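Local coordinates for protein aclacinomycin-N/aclacinomycin-A oxidase (Streptomyces galilaeus, PDB 2IPI) that oxidises the terminal sugar of aclacinomycin antibiotics in two successive oxygen-dependent steps, using a bicovalently bound FAD, to give aclacinomycin A and then aclacinomycin Y, at residues A[292-297]-A[393-398]; A[252-257]-A[302-307]. All coordinates share one frame; numbering follows the deposited sequence.

Contact 1. Residues A[292-297]-A[393-398]. With AKY (methyl (2S,4R)-2-ethyl-2,5,7-trihydroxy-6,11-dioxo-4-{[2,3,6-trideoxy-4-O-{2,6-dideoxy-4-O-[(2S,6S)-6-methyl-5-oxotetrahydro-2h -pyran-2-yl]-alpha-D-lyxo-hexopyranosyl}-3-(dimethylamino)-D-ribo-hexopyranosyl]oxy}-1,2,3,4,6,11-hexahydrotetracene-1-c arboxylate), chain E.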
ATOM      1  N   VAL A 292       7.487   1.194  12.500  1.00 15.78           N
ATOM      2  CA  VAL A 292       6.231   0.476  12.590  1.00 15.39           C
ATOM      3  C   VAL A 292       6.021   0.014  14.034  1.00 15.50           C
ATOM      4  O   VAL A 292       6.893  -0.654  14.583  1.00 11.42           O
ATOM      5  CB  VAL A 292       6.197  -0.735  11.653  1.00 16.25           C
ATOM      6  CG1 VAL A 292       4.859  -1.455  11.759  1.00 18.58           C
ATOM      7  CG2 VAL A 292       6.468  -0.290  10.225  1.00 19.34           C
ATOM      8  N   PHE A 293       4.901   0.402  14.629  1.00 14.49           N
ATOM      9  CA  PHE A 293       4.659  -0.042  16.020  1.00 14.41           C
ATOM     10  C   PHE A 293       3.645  -1.171  15.936  1.00 12.10           C
ATOM     11  O   PHE A 293       2.487  -0.925  15.631  1.00 14.63           O
ATOM     12  CB  PHE A 293       4.219   1.098  16.919  1.00 13.86           C
ATOM     13  CG  PHE A 293       4.538   0.916  18.408  1.00 13.07           C
ATOM     14  CD1 PHE A 293       4.458   1.994  19.266  1.00 13.91           C
ATOM     15  CD2 PHE A 293       4.920  -0.316  18.903  1.00 15.51           C
ATOM     16  CE1 PHE A 293       4.766   1.849  20.618  1.00 11.96           C
ATOM     17  CE2 PHE A 293       5.215  -0.488  20.242  1.00 13.12           C
ATOM     18  CZ  PHE A 293       5.124   0.602  21.089  1.00 11.00           C
ATOM     19  N   TYR A 294       4.098  -2.402  16.175  1.00 13.37           N
ATOM     20  CA  TYR A 294       3.189  -3.532  16.076  1.00 14.80           C
ATOM     21  C   TYR A 294       2.521  -3.755  17.443  1.00 15.54           C
ATOM     22  O   TYR A 294       3.160  -4.310  18.328  1.00 20.06           O
ATOM     23  CB  TYR A 294       3.868  -4.824  15.631  1.00 16.65           C
ATOM     24  CG  TYR A 294       4.553  -4.766  14.290  1.00 17.49           C
ATOM     25  CD1 TYR A 294       5.944  -4.735  14.211  1.00 19.65           C
ATOM     26  CD2 TYR A 294       3.815  -4.738  13.112  1.00 18.46           C
ATOM     27  CE1 TYR A 294       6.581  -4.683  12.984  1.00 19.49           C
ATOM     28  CE2 TYR A 294       4.445  -4.683  11.880  1.00 17.89           C
ATOM     29  CZ  TYR A 294       5.827  -4.657  11.832  1.00 19.16           C
ATOM     30  OH  TYR A 294       6.446  -4.606  10.612  1.00 19.04           O
ATOM     31  N   LEU A 295       1.278  -3.294  17.503  1.00 16.02           N
ATOM     32  CA  LEU A 295       0.488  -3.469  18.717  1.00 16.62           C
ATOM     33  C   LEU A 295      -0.250  -4.809  18.685  1.00 14.91           C
ATOM     34  O   LEU A 295      -1.437  -4.854  18.376  1.00 19.30           O
ATOM     35  CB  LEU A 295      -0.473  -2.291  18.905  1.00 14.27           C
ATOM     36  CG  LEU A 295       0.230  -0.926  18.820  1.00 16.70           C
ATOM     37  CD1 LEU A 295      -0.756   0.216  18.938  1.00 13.83           C
ATOM     38  CD2 LEU A 295       1.299  -0.846  19.907  1.00 12.61           C
ATOM     39  N   ASN A 296       0.493  -5.856  18.997  1.00 14.82           N
ATOM     40  CA  ASN A 296       0.020  -7.219  19.066  1.00 17.53           C
ATOM     41  C   ASN A 296      -0.940  -7.463  20.232  1.00 17.73           C
ATOM     42  O   ASN A 296      -0.899  -6.739  21.226  1.00 16.06           O
ATOM     43  CB  ASN A 296       1.208  -8.179  19.229  1.00 22.99           C
ATOM     44  CG  ASN A 296       2.186  -8.134  18.077  1.00 22.57           C
ATOM     45  OD1 ASN A 296       1.844  -8.392  16.925  1.00 24.05           O
ATOM     46  ND2 ASN A 296       3.436  -7.823  18.383  1.00 20.58           N
ATOM     47  N   SER A 297      -1.766  -8.495  20.099  1.00 18.31           N
ATOM     48  CA  SER A 297      -2.659  -8.921  21.169  1.00 22.42           C
ATOM     49  C   SER A 297      -1.909  -9.628  22.301  1.00 23.37           C
ATOM     50  O   SER A 297      -0.727  -9.923  22.124  1.00 21.12           O
ATOM     51  CB  SER A 297      -3.741  -9.852  20.613  1.00 24.36           C
ATOM     52  OG  SER A 297      -4.754  -9.085  19.963  1.00 24.47           O
ATOM     53  N   GLU A 393      -4.126  -7.364  15.651  1.00 19.41           N
ATOM     54  CA  GLU A 393      -3.086  -6.386  15.961  1.00 21.46           C
ATOM     55  C   GLU A 393      -3.350  -5.056  15.254  1.00 17.31           C
ATOM     56  O   GLU A 393      -4.036  -5.001  14.239  1.00 13.37           O
ATOM     57  CB  GLU A 393      -1.696  -6.903  15.611  1.00 25.70           C
ATOM     58  CG  GLU A 393      -1.455  -7.343  14.172  1.00 27.80           C
ATOM     59  CD  GLU A 393      -0.453  -6.399  13.514  1.00 29.72           C
ATOM     60  OE1 GLU A 393       0.500  -6.839  12.836  1.00 23.66           O
ATOM     61  OE2 GLU A 393      -0.677  -5.186  13.722  1.00 30.48           O
ATOM     62  N   VAL A 394      -2.758  -4.036  15.861  1.00 16.34           N
ATOM     63  CA  VAL A 394      -2.758  -2.680  15.357  1.00 12.92           C
ATOM     64  C   VAL A 394      -1.349  -2.197  15.063  1.00 15.06           C
ATOM     65  O   VAL A 394      -0.501  -2.127  15.944  1.00 17.19           O
ATOM     66  CB  VAL A 394      -3.384  -1.709  16.386  1.00 12.41           C
ATOM     67  CG1 VAL A 394      -3.249  -0.276  15.886  1.00  6.06           C
ATOM     68  CG2 VAL A 394      -4.813  -2.154  16.684  1.00 13.60           C
ATOM     69  N   SER A 395      -1.112  -1.835  13.809  1.00 17.49           N
ATOM     70  CA  SER A 395       0.193  -1.287  13.446  1.00 14.50           C
ATOM     71  C   SER A 395       0.103   0.219  13.258  1.00 15.12           C
ATOM     72  O   SER A 395      -0.788   0.736  12.573  1.00 17.26           O
ATOM     73  CB  SER A 395       0.690  -1.957  12.170  1.00 12.68           C
ATOM     74  OG  SER A 395       0.869  -3.344  12.345  1.00 18.63           O
ATOM     75  N   LEU A 396       1.021   0.956  13.850  1.00 11.11           N
ATOM     76  CA  LEU A 396       1.096   2.393  13.661  1.00 10.32           C
ATOM     77  C   LEU A 396       2.386   2.710  12.902  1.00 13.59           C
ATOM     78  O   LEU A 396       3.453   2.285  13.345  1.00 16.77           O
ATOM     79  CB  LEU A 396       1.061   3.181  14.969  1.00 12.74           C
ATOM     80  CG  LEU A 396       0.062   2.704  16.023  1.00 10.75           C
ATOM     81  CD1 LEU A 396       0.360   3.357  17.375  1.00 11.17           C
ATOM     82  CD2 LEU A 396      -1.357   3.010  15.577  1.00 11.48           C
ATOM     83  N   TYR A 397       2.262   3.427  11.790  1.00 13.98           N
ATOM     84  CA  TYR A 397       3.396   3.815  10.963  1.00 15.31           C
ATOM     85  C   TYR A 397       3.733   5.293  11.074  1.00 11.88           C
ATOM     86  O   TYR A 397       2.865   6.153  10.920  1.00 14.10           O
ATOM     87  CB  TYR A 397       3.126   3.492   9.476  1.00 12.32           C
ATOM     88  CG  TYR A 397       2.817   2.030   9.291  1.00 13.41           C
ATOM     89  CD1 TYR A 397       1.552   1.507   9.593  1.00 13.40           C
ATOM     90  CD2 TYR A 397       3.792   1.168   8.828  1.00 12.27           C
ATOM     91  CE1 TYR A 397       1.287   0.161   9.423  1.00 15.41           C
ATOM     92  CE2 TYR A 397       3.532  -0.177   8.658  1.00 16.53           C
ATOM     93  CZ  TYR A 397       2.280  -0.679   8.958  1.00 16.34           C
ATOM     94  OH  TYR A 397       2.035  -2.022   8.776  1.00 21.08           O
ATOM     95  N   SER A 398       5.006   5.576  11.338  1.00  9.52           N
ATOM     96  CA  SER A 398       5.465   6.956  11.204  1.00 11.88           C
ATOM     97  C   SER A 398       5.218   7.345   9.735  1.00 11.41           C
ATOM     98  O   SER A 398       5.436   6.490   8.865  1.00 13.10           O
ATOM     99  CB  SER A 398       6.916   7.129  11.619  1.00 17.78           C
ATOM    100  OG  SER A 398       7.796   6.402  10.775  1.00 28.95           O
TER
HETATM  101  O15 AKY E 601       1.451  -0.842   4.904  0.68 19.00           O
HETATM  102  C42 AKY E 601       1.665  -2.050   5.116  0.68 18.15           C
HETATM  103  C40 AKY E 601       3.019  -2.419   5.771  0.68 20.21           C
HETATM  104  C38 AKY E 601       3.183  -3.844   6.110  0.68 21.14           C
HETATM  105  C39 AKY E 601       0.550  -3.173   5.072  0.68 19.78           C
HETATM  106  C41 AKY E 601      -0.749  -3.232   5.402  0.68 28.90           C
HETATM  107  O14 AKY E 601       1.043  -4.491   5.004  0.68 19.65           O
HETATM  108  C37 AKY E 601       2.008  -4.753   6.014  0.68 19.03           C
HETATM  109  O13 AKY E 601       2.467  -6.081   6.003  0.68 16.38           O
HETATM  110  C35 AKY E 601       1.702  -6.995   6.732  0.68 17.83           C
HETATM  111  C34 AKY E 601       2.376  -7.425   8.038  0.68 14.14           C
HETATM  112  C36 AKY E 601       3.199  -6.399   8.596  0.68 10.85           C
HETATM  113  O11 AKY E 601       3.165  -8.731   7.946  0.68 17.33           O
HETATM  114  C33 AKY E 601       1.250  -8.165   5.877  0.68 18.12           C
HETATM  115  O12 AKY E 601       0.517  -7.837   4.587  0.68 18.15           O
HETATM  116  C32 AKY E 601       2.186  -9.198   5.787  0.68 20.68           C
HETATM  117  C31 AKY E 601       2.478  -9.748   7.050  0.68 21.39           C
HETATM  118  O7  AKY E 601       1.843 -13.884  12.017  0.68 30.98           O
HETATM  119  C7  AKY E 601       2.105 -15.258  11.728  0.68 27.62           C
HETATM  120  C8  AKY E 601       3.563 -15.465  11.590  0.68 29.31           C
HETATM  121  C9  AKY E 601       4.205 -15.598  12.947  0.68 27.74           C
HETATM  122  O9  AKY E 601       3.758 -14.522  13.698  0.68 23.87           O
HETATM  123  C13 AKY E 601       5.680 -15.660  12.772  0.68 27.33           C
HETATM  124  C14 AKY E 601       6.044 -14.321  12.126  0.68 19.43           C
HETATM  125  C20 AKY E 601       1.540 -16.034  12.875  0.68 24.55           C
HETATM  126  C19 AKY E 601       2.307 -16.755  13.793  0.68 24.05           C
HETATM  127  C10 AKY E 601       3.782 -16.900  13.511  0.68 24.52           C
HETATM  128  C11 AKY E 601       1.694 -17.499  14.801  0.68 20.26           C
HETATM  129  C18 AKY E 601       0.304 -17.549  14.898  0.68 18.40           C
HETATM  130  C17 AKY E 601      -0.481 -16.838  13.982  0.68 17.54           C
HETATM  131  C6  AKY E 601       0.151 -16.088  12.997  0.68 21.21           C
HETATM  132  O6  AKY E 601      -0.576 -15.395  12.095  0.68 14.26           O
HETATM  133  C12 AKY E 601      -0.298 -18.355  15.892  0.68 18.55           C
HETATM  134  O3  AKY E 601       0.383 -18.988  16.727  0.68 26.45           O
HETATM  135  C15 AKY E 601      -1.711 -18.452  15.935  0.68 14.28           C
HETATM  136  C1  AKY E 601      -2.303 -19.301  16.869  0.68 13.08           C
HETATM  137  C2  AKY E 601      -3.687 -19.476  16.924  0.68 13.73           C
HETATM  138  C3  AKY E 601      -4.474 -18.764  16.020  0.68 14.57           C
HETATM  139  C16 AKY E 601      -2.506 -17.741  15.010  0.68 16.66           C
HETATM  140  C5  AKY E 601      -1.892 -16.930  14.030  0.68 16.19           C
HETATM  141  O5  AKY E 601      -2.504 -16.306  13.141  0.68 11.24           O
HETATM  142  C4  AKY E 601      -3.896 -17.912  15.082  0.68 17.91           C
HETATM  143  O4  AKY E 601      -4.726 -17.264  14.224  0.68 17.83           O
HETATM  144  O18 AKY E 601       1.372 -10.334   7.754  0.68 29.94           O
HETATM  145  C45 AKY E 601       1.226 -13.219  10.906  0.68 33.76           C
HETATM  146  C43 AKY E 601       3.926 -18.022  12.487  0.68 26.00           C
HETATM  147  O16 AKY E 601       3.069 -18.218  11.618  0.68 35.03           O
HETATM  148  O17 AKY E 601       5.002 -18.861  12.522  0.68 25.78           O
HETATM  149  C44 AKY E 601       4.507 -20.193  12.712  0.68 31.42           C
HETATM  150  O19 AKY E 601       1.925 -13.385   9.697  0.68 34.50           O
HETATM  151  C47 AKY E 601       0.730 -10.904  10.021  0.68 34.13           C
HETATM  152  N11 AKY E 601      -0.656 -10.520   9.700  0.68 32.00           N
HETATM  153  C52 AKY E 601      -1.138  -9.239  10.090  0.68 17.56           C
HETATM  154  C51 AKY E 601      -1.231 -11.029   8.501  0.68 38.26           C
HETATM  155  C46 AKY E 601       1.084 -11.739  11.245  0.68 33.72           C
HETATM  156  C48 AKY E 601       1.766 -11.094   8.912  0.68 33.41           C
HETATM  157  C49 AKY E 601       1.855 -12.559   8.521  0.68 34.43           C
HETATM  158  C50 AKY E 601       1.175 -13.066   7.244  0.68 32.63           C
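Y397 and V292 stand side by side on the ligand-facing side of the sheet, where CG2 of V292 meets CE2 of the Y397 ring at 3.3 Å. With chi1 at -179°, CG1 of V292 stands between the Y397 ring and the rim of one face of the Y294 ring. The phenol oxygen OH of Y397, a proton acceptor of the active site, lies 3.2 Å from C40 of the terminal sugar of the bound anthracycline AKY and is buried with no polar partner in the model. Next along this face, OG of S395 approaches the Y294 ring obliquely, 3.3 Å from CD2, and donates to the syn lone pair of OE2 of E393 (2.8 Å). That bond steadies a carboxylate whose plane is turned 89° from the Y294 ring, while OE1 of E393 lies 4.0 Å from AKY C52, a methyl of the dimethylamino group. The two strands are antiparallel neighbours in the seven-stranded sheet of the substrate-binding domain, as in other berberine-bridge-enzyme-like flavoproteins. F293 and L396 form one hydrogen-bonded pair, L295 and V394 the next; F293 N reaches L396 O at 2.7 Å. On the reverse face L295 CD1 touches L396 CD1 at 3.7 Å, and helices 262-278 and 374-385 cover this apolar layer. T427, near E393, and Y469, near Y397, hydrogen-bond to AKY.

Contact 2. Residues A[252-257]-A[302-307]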
ATOM      1  N   ILE A 252      15.007  -2.657  17.392  1.00 19.03           N
ATOM      2  CA  ILE A 252      13.734  -3.253  17.780  1.00 17.97           C
ATOM      3  C   ILE A 252      13.603  -3.189  19.304  1.00 19.76           C
ATOM      4  O   ILE A 252      14.427  -3.762  20.019  1.00 21.43           O
ATOM      5  CB  ILE A 252      13.579  -4.696  17.273  1.00 19.44           C
ATOM      6  CG1 ILE A 252      12.431  -5.457  17.936  1.00 17.50           C
ATOM      7  CG2 ILE A 252      14.887  -5.464  17.392  1.00 33.18           C
ATOM      8  CD1 ILE A 252      12.719  -6.898  18.292  1.00 26.54           C
ATOM      9  N   VAL A 253      12.593  -2.462  19.735  1.00 19.37           N
ATOM     10  CA  VAL A 253      12.214  -2.195  21.108  1.00 17.64           C
ATOM     11  C   VAL A 253      10.974  -3.015  21.458  1.00 20.84           C
ATOM     12  O   VAL A 253       9.946  -2.903  20.781  1.00 20.19           O
ATOM     13  CB  VAL A 253      11.912  -0.696  21.292  1.00 16.67           C
ATOM     14  CG1 VAL A 253      11.738  -0.318  22.756  1.00 16.77           C
ATOM     15  CG2 VAL A 253      13.015   0.150  20.664  1.00 18.09           C
ATOM     16  N   THR A 254      11.028  -3.849  22.492  1.00 20.81           N
ATOM     17  CA  THR A 254       9.891  -4.699  22.831  1.00 20.95           C
ATOM     18  C   THR A 254       9.484  -4.574  24.294  1.00 22.51           C
ATOM     19  O   THR A 254      10.338  -4.507  25.189  1.00 19.59           O
ATOM     20  CB  THR A 254      10.202  -6.183  22.550  1.00 25.67           C
ATOM     21  OG1 THR A 254       9.682  -6.559  21.270  1.00 33.69           O
ATOM     22  CG2 THR A 254       9.507  -7.052  23.588  1.00 37.80           C
ATOM     23  N   TRP A 255       8.177  -4.543  24.538  1.00 20.66           N
ATOM     24  CA  TRP A 255       7.615  -4.420  25.874  1.00 18.16           C
ATOM     25  C   TRP A 255       6.708  -5.613  26.175  1.00 21.59           C
ATOM     26  O   TRP A 255       5.724  -5.817  25.450  1.00 23.58           O
ATOM     27  CB  TRP A 255       6.826  -3.135  26.020  1.00 15.77           C
ATOM     28  CG  TRP A 255       7.532  -1.823  26.002  1.00 14.32           C
ATOM     29  CD1 TRP A 255       8.050  -1.147  27.065  1.00 15.56           C
ATOM     30  CD2 TRP A 255       7.797  -1.001  24.854  1.00 14.87           C
ATOM     31  NE1 TRP A 255       8.626   0.036  26.663  1.00 15.88           N
ATOM     32  CE2 TRP A 255       8.480   0.145  25.298  1.00 13.51           C
ATOM     33  CE3 TRP A 255       7.523  -1.127  23.488  1.00 14.91           C
ATOM     34  CZ2 TRP A 255       8.896   1.155  24.444  1.00 14.37           C
ATOM     35  CZ3 TRP A 255       7.942  -0.114  22.644  1.00 13.61           C
ATOM     36  CH2 TRP A 255       8.621   1.018  23.102  1.00 13.30           C
ATOM     37  N   ASP A 256       7.027  -6.397  27.205  1.00 21.18           N
ATOM     38  CA  ASP A 256       6.279  -7.632  27.459  1.00 20.77           C
ATOM     39  C   ASP A 256       4.863  -7.327  27.944  1.00 15.80           C
ATOM     40  O   ASP A 256       4.659  -6.330  28.628  1.00 16.30           O
ATOM     41  CB  ASP A 256       6.992  -8.548  28.461  1.00 26.53           C
ATOM     42  CG  ASP A 256       8.308  -9.125  27.977  1.00 29.82           C
ATOM     43  OD1 ASP A 256       9.249  -8.310  27.825  1.00 33.63           O
ATOM     44  OD2 ASP A 256       8.451 -10.343  27.748  1.00 32.73           O
ATOM     45  N   TRP A 257       3.870  -8.135  27.588  1.00 18.19           N
ATOM     46  CA  TRP A 257       2.487  -7.842  27.949  1.00 20.78           C
ATOM     47  C   TRP A 257       2.269  -7.973  29.451  1.00 21.51           C
ATOM     48  O   TRP A 257       1.433  -7.287  30.033  1.00 13.76           O
ATOM     49  CB  TRP A 257       1.484  -8.752  27.194  1.00 21.05           C
ATOM     50  CG  TRP A 257       0.903  -8.013  26.016  1.00 18.33           C
ATOM     51  CD1 TRP A 257       1.277  -8.120  24.711  1.00 18.55           C
ATOM     52  CD2 TRP A 257      -0.156  -7.048  26.050  1.00 19.00           C
ATOM     53  NE1 TRP A 257       0.522  -7.288  23.927  1.00 18.11           N
ATOM     54  CE2 TRP A 257      -0.370  -6.613  24.725  1.00 17.77           C
ATOM     55  CE3 TRP A 257      -0.951  -6.503  27.064  1.00 17.59           C
ATOM     56  CZ2 TRP A 257      -1.332  -5.662  24.386  1.00 18.64           C
ATOM     57  CZ3 TRP A 257      -1.905  -5.565  26.727  1.00 17.70           C
ATOM     58  CH2 TRP A 257      -2.101  -5.151  25.402  1.00 18.02           C
ATOM     59  N   GLN A 302       4.220  -9.769  23.327  1.00 19.66           N
ATOM     60  CA  GLN A 302       4.717  -8.410  23.437  1.00 18.97           C
ATOM     61  C   GLN A 302       4.312  -7.542  22.253  1.00 17.91           C
ATOM     62  O   GLN A 302       4.015  -8.059  21.186  1.00 17.71           O
ATOM     63  CB  GLN A 302       6.252  -8.472  23.508  1.00 21.00           C
ATOM     64  CG  GLN A 302       6.945  -8.713  22.190  1.00 24.32           C
ATOM     65  CD  GLN A 302       7.533 -10.091  21.966  1.00 27.88           C
ATOM     66  OE1 GLN A 302       8.643 -10.248  21.455  1.00 27.59           O
ATOM     67  NE2 GLN A 302       6.742 -11.087  22.343  1.00 24.93           N
ATOM     68  N   ILE A 303       4.342  -6.244  22.482  1.00 17.40           N
ATOM     69  CA  ILE A 303       4.202  -5.185  21.508  1.00 15.97           C
ATOM     70  C   ILE A 303       5.602  -4.772  21.053  1.00 17.87           C
ATOM     71  O   ILE A 303       6.567  -4.789  21.817  1.00 18.27           O
ATOM     72  CB  ILE A 303       3.466  -3.943  22.027  1.00 15.64           C
ATOM     73  CG1 ILE A 303       4.132  -3.256  23.220  1.00 14.38           C
ATOM     74  CG2 ILE A 303       2.011  -4.273  22.358  1.00 16.40           C
ATOM     75  CD1 ILE A 303       3.505  -1.948  23.623  1.00 13.00           C
ATOM     76  N   LEU A 304       5.732  -4.435  19.772  1.00 17.54           N
ATOM     77  CA  LEU A 304       7.089  -4.210  19.264  1.00 17.10           C
ATOM     78  C   LEU A 304       7.158  -2.953  18.418  1.00 15.33           C
ATOM     79  O   LEU A 304       6.370  -2.742  17.499  1.00 16.67           O
ATOM     80  CB  LEU A 304       7.516  -5.454  18.499  1.00 17.24           C
ATOM     81  CG  LEU A 304       8.865  -5.534  17.820  1.00 15.10           C
ATOM     82  CD1 LEU A 304       9.319  -6.992  17.819  1.00 13.78           C
ATOM     83  CD2 LEU A 304       8.779  -4.998  16.401  1.00  8.75           C
ATOM     84  N   LEU A 305       8.117  -2.107  18.736  1.00 13.89           N
ATOM     85  CA  LEU A 305       8.396  -0.883  17.986  1.00 14.66           C
ATOM     86  C   LEU A 305       9.618  -1.133  17.093  1.00 15.49           C
ATOM     87  O   LEU A 305      10.708  -1.305  17.644  1.00 16.16           O
ATOM     88  CB  LEU A 305       8.636   0.258  18.950  1.00 11.76           C
ATOM     89  CG  LEU A 305       8.227   1.699  18.727  1.00 14.82           C
ATOM     90  CD1 LEU A 305       9.395   2.659  18.974  1.00 15.28           C
ATOM     91  CD2 LEU A 305       7.653   1.919  17.330  1.00 16.93           C
ATOM     92  N   ASP A 306       9.444  -1.165  15.784  1.00 16.76           N
ATOM     93  CA  ASP A 306      10.509  -1.472  14.831  1.00 15.92           C
ATOM     94  C   ASP A 306      10.942  -0.222  14.078  1.00 17.99           C
ATOM     95  O   ASP A 306      10.248   0.291  13.204  1.00 22.01           O
ATOM     96  CB  ASP A 306      10.051  -2.576  13.884  1.00 16.14           C
ATOM     97  CG  ASP A 306      11.127  -3.086  12.945  1.00 14.57           C
ATOM     98  OD1 ASP A 306      10.852  -4.058  12.215  1.00 16.72           O
ATOM     99  OD2 ASP A 306      12.242  -2.534  12.917  1.00 17.89           O
ATOM    100  N   ILE A 307      12.121   0.292  14.400  1.00 16.59           N
ATOM    101  CA  ILE A 307      12.560   1.591  13.918  1.00 17.91           C
ATOM    102  C   ILE A 307      13.771   1.496  12.997  1.00 17.26           C
ATOM    103  O   ILE A 307      14.658   0.654  13.173  1.00 15.25           O
ATOM    104  CB  ILE A 307      12.853   2.500  15.133  1.00 22.83           C
ATOM    105  CG1 ILE A 307      14.267   3.080  15.146  1.00 26.65           C
ATOM    106  CG2 ILE A 307      12.563   1.807  16.462  1.00 20.19           C
ATOM    107  CD1 ILE A 307      14.532   3.969  16.350  1.00 24.51           C
TER
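Strands 248-256 and 302-310 are neighbours toward one end of the seven-stranded antiparallel sheet of the substrate-binding domain, and this contact covers part of their pairing. V253 and L305 form a hydrogen-bonded pair, V253 N to L305 O at 3.0 Å with a nearly straight N-H...O angle of 175°. The next such pair, W255 and I303, is slacker: W255 N reaches I303 O at 3.2 Å, and the return bond from I303 N is weak. On the face of W255 the indole turns its edge to L305, CZ3 lying 3.8 Å from L305 CB, while V253 CG1 sits over one ring face, offset toward the rim. Helix 316-327 covers these buried side chains. The indole of W257 crosses I303 at about a right angle, with NE1 3.7 Å from I303 CG2; the N-H is weakly hydrogen-bonded to N296 O. On the other face, where I252, Q302 and L304 are partly exposed, a chi1 of 77° sets CG of Q302 between backbone N and carbonyl carbon, and it meets T254 CG2 at 3.4 Å; OG1 of T254 is buried without a polar partner. I252 CD1 presses on L304 CD1 at 3.4 Å, tighter than usual for carbons.

In the fold
Both contacts pair antiparallel strands of one sheet, and they adjoin because 290-296 and 302-310 are themselves neighbours in it: Y294 N reaches L304 O at 2.7 Å. Both are buried, but the centre of contact 1 is about 16 Å from the centre of the chain and that of contact 2 about 23 Å. The face with Y294, E393, S395 and Y397 is polar and aromatic and borders AKY; on the corresponding side of contact 2, I252, Q302 and L304 are partly exposed, and the side chain of L304 is about 10 Å from AKY. Behind the sheet, F293 joins leucine and valine side chains in contact 1, whereas contact 2 brings in the indole of W255, whose plane is about 40° from the F293 ring.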